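Local coordinates for carboxysome assembly protein CcmN (Synechococcus elongatus, PDB 7D6C) that is required for beta-carboxysome formation, its N-terminal domain, to which this chain belongs, binding CcmM and its C-terminal peptide binding the shell protein CcmK2, at residues P13-I26 with I32-R45. Sequence-based numbering, arbitrary orientation.
Sequences PISDRYFASGEVTI and IAPGVLLIAEADSR
F19-S21 runs parallel to L37-A40, with strand axes 4.7 Å apart. F19 N donates to V36 O, L38 N to F19 O, S21 N to L38 O (2.8 Å) and A40 N to S21 O (2.7 Å). Before the strands, G35 N reaches R17 O (3.0 Å) from above the carbonyl plane; that oxygen also accepts a hydrogen bond from S15 OG. G35 takes the positive-phi position of the type II turn A33-V36, which glycine accepts easily, as does G22 where the first strand ends. These are successive coils of a left-handed parallel beta-helix, the hexapeptide-repeat fold, and F19-S21 is the outermost strand of its sheet within this chain. Buried L38 points inward, its long branched chain reaching I46 and I48, while apolar V24 and I26 cover it at the end of the coil stack, V24 CG1 4.4 Å from L38 CD1. Y18, with CG between its backbone N and carbonyl carbon (chi1 63°), turns one ring face over I32, whose branched chain spreads across it, CG2 3.6 Å from the centroid. On the outer face, F19 CB meets L37 CD2 (3.9 Å); both residues also pack against a chain of another protein, a covered surface that suits an aromatic ring.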
loop_
_atom_site.group_PDB
_atom_site.type_symbol
_atom_site.label_atom_id
_atom_site.label_comp_id
_atom_site.label_asym_id
_atom_site.label_seq_id
_atom_site.Cartn_x
_atom_site.Cartn_y
_atom_site.Cartn_z
ATOM N N PRO F 13 2.899 -8.656 -7.414
ATOM C CA PRO F 13 2.810 -9.816 -6.529
ATOM C C PRO F 13 3.904 -10.831 -6.827
ATOM O O PRO F 13 4.471 -10.874 -7.920
ATOM C CB PRO F 13 1.418 -10.382 -6.837
ATOM C CG PRO F 13 1.153 -9.973 -8.232
ATOM C CD PRO F 13 1.779 -8.624 -8.377
ATOM N N ILE F 14 4.200 -11.636 -5.805
ATOM C CA ILE F 14 5.105 -12.789 -5.881
ATOM C C ILE F 14 4.370 -14.091 -6.155
ATOM O O ILE F 14 4.883 -14.954 -6.868
ATOM C CB ILE F 14 5.949 -12.864 -4.588
ATOM C CG1 ILE F 14 5.051 -12.649 -3.354
ATOM C CG2 ILE F 14 7.206 -12.034 -4.683
ATOM C CD1 ILE F 14 5.775 -12.756 -2.012
ATOM N N SER F 15 3.181 -14.272 -5.592
ATOM C CA SER F 15 2.316 -15.389 -5.933
ATOM C C SER F 15 1.173 -14.878 -6.790
ATOM O O SER F 15 1.068 -13.687 -7.088
ATOM C CB SER F 15 1.783 -16.075 -4.675
ATOM O OG SER F 15 1.099 -15.153 -3.832
ATOM N N ASP F 16 0.308 -15.799 -7.194
ATOM C CA ASP F 16 -1.017 -15.443 -7.675
ATOM C C ASP F 16 -2.066 -15.634 -6.597
ATOM O O ASP F 16 -3.241 -15.849 -6.905
ATOM C CB ASP F 16 -1.371 -16.263 -8.909
ATOM C CG ASP F 16 -1.580 -17.728 -8.593
ATOM O OD1 ASP F 16 -1.248 -18.177 -7.462
ATOM O OD2 ASP F 16 -2.064 -18.432 -9.504
ATOM N N ARG F 17 -1.656 -15.605 -5.338
ATOM C CA ARG F 17 -2.584 -15.845 -4.260
ATOM C C ARG F 17 -2.450 -14.783 -3.185
ATOM O O ARG F 17 -1.374 -14.218 -2.962
ATOM C CB ARG F 17 -2.413 -17.249 -3.673
ATOM C CG ARG F 17 -1.123 -17.571 -3.084
ATOM C CD ARG F 17 -0.950 -19.064 -3.198
ATOM N NE ARG F 17 -0.844 -19.466 -4.598
ATOM C CZ ARG F 17 -0.332 -20.629 -5.012
ATOM N NH1 ARG F 17 0.127 -21.513 -4.127
ATOM N NH2 ARG F 17 -0.302 -20.918 -6.316
ATOM N N TYR F 18 -3.592 -14.492 -2.564
ATOM C CA TYR F 18 -3.700 -13.696 -1.360
ATOM C C TYR F 18 -3.651 -14.595 -0.138
ATOM O O TYR F 18 -3.676 -15.824 -0.231
ATOM C CB TYR F 18 -4.985 -12.887 -1.357
ATOM C CG TYR F 18 -6.282 -13.680 -1.358
ATOM C CD1 TYR F 18 -6.849 -14.111 -2.555
ATOM C CD2 TYR F 18 -6.969 -13.944 -0.165
ATOM C CE1 TYR F 18 -8.045 -14.800 -2.567
ATOM C CE2 TYR F 18 -8.158 -14.621 -0.168
ATOM C CZ TYR F 18 -8.695 -15.051 -1.375
ATOM O OH TYR F 18 -9.886 -15.742 -1.397
ATOM N N PHE F 19 -3.594 -13.959 1.022
ATOM C CA PHE F 19 -3.311 -14.650 2.269
ATOM C C PHE F 19 -4.249 -14.146 3.341
ATOM O O PHE F 19 -4.291 -12.942 3.620
ATOM C CB PHE F 19 -1.865 -14.414 2.692
ATOM C CG PHE F 19 -1.587 -14.737 4.134
ATOM C CD1 PHE F 19 -1.834 -13.807 5.149
ATOM C CD2 PHE F 19 -1.021 -15.944 4.469
ATOM C CE1 PHE F 19 -1.549 -14.088 6.474
ATOM C CE2 PHE F 19 -0.720 -16.220 5.769
ATOM C CZ PHE F 19 -0.991 -15.294 6.784
ATOM N N ALA F 20 -4.966 -15.062 3.969
ATOM C CA ALA F 20 -5.804 -14.721 5.102
ATOM C C ALA F 20 -5.212 -15.314 6.372
ATOM O O ALA F 20 -4.620 -16.402 6.363
ATOM C CB ALA F 20 -7.232 -15.208 4.890
ATOM N N SER F 21 -5.352 -14.582 7.459
ATOM C CA SER F 21 -5.022 -15.109 8.767
ATOM C C SER F 21 -6.027 -14.509 9.723
ATOM O O SER F 21 -6.100 -13.277 9.848
ATOM C CB SER F 21 -3.602 -14.752 9.186
ATOM O OG SER F 21 -3.204 -15.538 10.287
ATOM N N GLY F 22 -6.808 -15.378 10.367
ATOM C CA GLY F 22 -7.767 -14.965 11.364
ATOM C C GLY F 22 -9.113 -15.575 11.060
ATOM O O GLY F 22 -9.190 -16.672 10.491
ATOM N N GLU F 23 -10.182 -14.874 11.419
ATOM C CA GLU F 23 -11.532 -15.351 11.165
ATOM C C GLU F 23 -12.129 -14.559 10.006
ATOM O O GLU F 23 -12.549 -13.400 10.154
ATOM C CB GLU F 23 -12.372 -15.261 12.431
ATOM C CG GLU F 23 -13.790 -15.719 12.245
ATOM C CD GLU F 23 -14.358 -16.258 13.537
ATOM O OE1 GLU F 23 -15.537 -15.941 13.854
ATOM O OE2 GLU F 23 -13.599 -16.982 14.234
ATOM N N VAL F 24 -12.165 -15.202 8.856
ATOM C CA VAL F 24 -12.691 -14.585 7.640
ATOM C C VAL F 24 -13.717 -15.548 7.049
ATOM O O VAL F 24 -13.562 -16.758 7.108
ATOM C CB VAL F 24 -11.570 -14.289 6.619
ATOM C CG1 VAL F 24 -12.098 -13.486 5.451
ATOM C CG2 VAL F 24 -10.451 -13.549 7.273
ATOM N N THR F 25 -14.746 -15.027 6.454
ATOM C CA THR F 25 -15.849 -15.845 6.036
ATOM C C THR F 25 -16.148 -15.549 4.571
ATOM O O THR F 25 -17.141 -14.845 4.440
ATOM C CB THR F 25 -17.103 -15.629 6.874
ATOM O OG1 THR F 25 -17.714 -14.343 6.571
ATOM C CG2 THR F 25 -16.834 -15.411 8.393
ATOM N N ILE F 26 -15.526 -16.014 3.365
ATOM C CA ILE F 26 -15.590 -15.267 2.038
ATOM C C ILE F 26 -16.775 -15.593 1.104
ATOM O O ILE F 26 -17.240 -16.709 1.012
ATOM C CB ILE F 26 -14.242 -15.379 1.317
ATOM C CG1 ILE F 26 -13.089 -14.842 2.147
ATOM C CG2 ILE F 26 -14.205 -14.607 0.002
ATOM C CD1 ILE F 26 -11.591 -14.993 1.448
ATOM N N ILE F 32 -10.524 -11.175 -5.232
ATOM C CA ILE F 32 -9.409 -10.672 -4.433
ATOM C C ILE F 32 -8.134 -10.801 -5.246
ATOM O O ILE F 32 -7.755 -11.915 -5.635
ATOM C CB ILE F 32 -9.256 -11.422 -3.101
ATOM C CG1 ILE F 32 -10.508 -11.253 -2.232
ATOM C CG2 ILE F 32 -7.995 -10.929 -2.379
ATOM C CD1 ILE F 32 -10.657 -12.329 -1.173
ATOM N N ALA F 33 -7.451 -9.675 -5.464
ATOM C CA ALA F 33 -6.203 -9.700 -6.218
ATOM C C ALA F 33 -5.115 -10.439 -5.444
ATOM O O ALA F 33 -5.153 -10.515 -4.209
ATOM C CB ALA F 33 -5.734 -8.287 -6.527
ATOM N N PRO F 34 -4.128 -10.990 -6.145
ATOM C CA PRO F 34 -3.038 -11.697 -5.454
ATOM C C PRO F 34 -2.213 -10.763 -4.575
ATOM O O PRO F 34 -1.977 -9.596 -4.910
ATOM C CB PRO F 34 -2.203 -12.261 -6.607
ATOM C CG PRO F 34 -3.162 -12.379 -7.724
ATOM C CD PRO F 34 -4.083 -11.203 -7.598
ATOM N N GLY F 35 -1.772 -11.288 -3.436
ATOM C CA GLY F 35 -0.970 -10.488 -2.549
ATOM C C GLY F 35 -1.754 -9.603 -1.618
ATOM O O GLY F 35 -1.148 -8.846 -0.838
ATOM N N VAL F 36 -3.082 -9.670 -1.658
ATOM C CA VAL F 36 -3.854 -8.980 -0.636
ATOM C C VAL F 36 -3.762 -9.737 0.689
ATOM O O VAL F 36 -3.665 -10.972 0.730
ATOM C CB VAL F 36 -5.298 -8.789 -1.109
ATOM C CG1 VAL F 36 -6.186 -8.367 0.048
ATOM C CG2 VAL F 36 -5.315 -7.753 -2.215
ATOM N N LEU F 37 -3.735 -8.989 1.783
ATOM C CA LEU F 37 -3.470 -9.535 3.104
ATOM C C LEU F 37 -4.672 -9.244 3.978
ATOM O O LEU F 37 -4.873 -8.091 4.384
ATOM C CB LEU F 37 -2.205 -8.921 3.688
ATOM C CG LEU F 37 -0.995 -9.142 2.793
ATOM C CD1 LEU F 37 0.201 -8.346 3.286
ATOM C CD2 LEU F 37 -0.727 -10.633 2.787
ATOM N N LEU F 38 -5.472 -10.288 4.258
ATOM C CA LEU F 38 -6.597 -10.206 5.198
ATOM C C LEU F 38 -6.161 -10.774 6.545
ATOM O O LEU F 38 -6.000 -11.991 6.688
ATOM C CB LEU F 38 -7.805 -10.964 4.667
ATOM C CG LEU F 38 -8.107 -10.651 3.209
ATOM C CD1 LEU F 38 -9.394 -11.308 2.766
ATOM C CD2 LEU F 38 -8.198 -9.163 3.031
ATOM N N ILE F 39 -5.974 -9.896 7.527
ATOM C CA ILE F 39 -5.506 -10.276 8.853
ATOM C C ILE F 39 -6.571 -9.883 9.862
ATOM O O ILE F 39 -7.059 -8.744 9.846
ATOM C CB ILE F 39 -4.154 -9.616 9.180
ATOM C CG1 ILE F 39 -3.099 -10.119 8.209
ATOM C CG2 ILE F 39 -3.699 -9.927 10.594
ATOM C CD1 ILE F 39 -3.022 -9.299 6.992
ATOM N N ALA F 40 -6.951 -10.827 10.723
ATOM C CA ALA F 40 -7.911 -10.558 11.793
ATOM C C ALA F 40 -7.352 -11.118 13.095
ATOM O O ALA F 40 -7.044 -12.313 13.180
ATOM C CB ALA F 40 -9.292 -11.147 11.474
ATOM N N GLU F 41 -7.198 -10.251 14.099
ATOM C CA GLU F 41 -6.726 -10.682 15.407
ATOM C C GLU F 41 -7.787 -11.544 16.095
ATOM O O GLU F 41 -8.944 -11.621 15.658
ATOM C CB GLU F 41 -6.366 -9.475 16.279
ATOM C CG GLU F 41 -5.318 -8.561 15.682
ATOM C CD GLU F 41 -3.930 -9.176 15.720
ATOM O OE1 GLU F 41 -3.381 -9.524 14.649
ATOM O OE2 GLU F 41 -3.380 -9.318 16.830
ATOM N N ALA F 42 -7.379 -12.190 17.196
ATOM C CA ALA F 42 -8.216 -13.215 17.820
ATOM C C ALA F 42 -9.557 -12.656 18.252
ATOM O O ALA F 42 -10.573 -13.364 18.202
ATOM C CB ALA F 42 -7.499 -13.835 19.013
ATOM N N ASP F 43 -9.583 -11.390 18.657
ATOM C CA ASP F 43 -10.804 -10.697 19.042
ATOM C C ASP F 43 -11.552 -10.111 17.850
ATOM O O ASP F 43 -12.314 -9.152 18.015
ATOM C CB ASP F 43 -10.465 -9.578 20.026
ATOM C CG ASP F 43 -9.522 -8.546 19.427
ATOM O OD1 ASP F 43 -8.531 -8.935 18.747
ATOM O OD2 ASP F 43 -9.786 -7.344 19.633
ATOM N N SER F 44 -11.357 -10.659 16.656
ATOM C CA SER F 44 -11.663 -9.876 15.473
ATOM C C SER F 44 -11.926 -10.783 14.281
ATOM O O SER F 44 -11.446 -11.924 14.214
ATOM C CB SER F 44 -10.516 -8.906 15.174
ATOM O OG SER F 44 -10.522 -7.841 16.110
ATOM N N ARG F 45 -12.675 -10.231 13.323
ATOM C CA ARG F 45 -13.007 -10.940 12.101
ATOM C C ARG F 45 -13.128 -9.951 10.949
ATOM O O ARG F 45 -13.430 -8.768 11.146
ATOM C CB ARG F 45 -14.319 -11.703 12.253
ATOM C CG ARG F 45 -15.447 -10.760 12.604
ATOM C CD ARG F 45 -16.811 -11.380 12.485
ATOM N NE ARG F 45 -17.772 -10.429 13.023
ATOM C CZ ARG F 45 -18.745 -9.869 12.311
ATOM N NH1 ARG F 45 -18.892 -10.207 11.025
ATOM N NH2 ARG F 45 -19.571 -8.978 12.885
#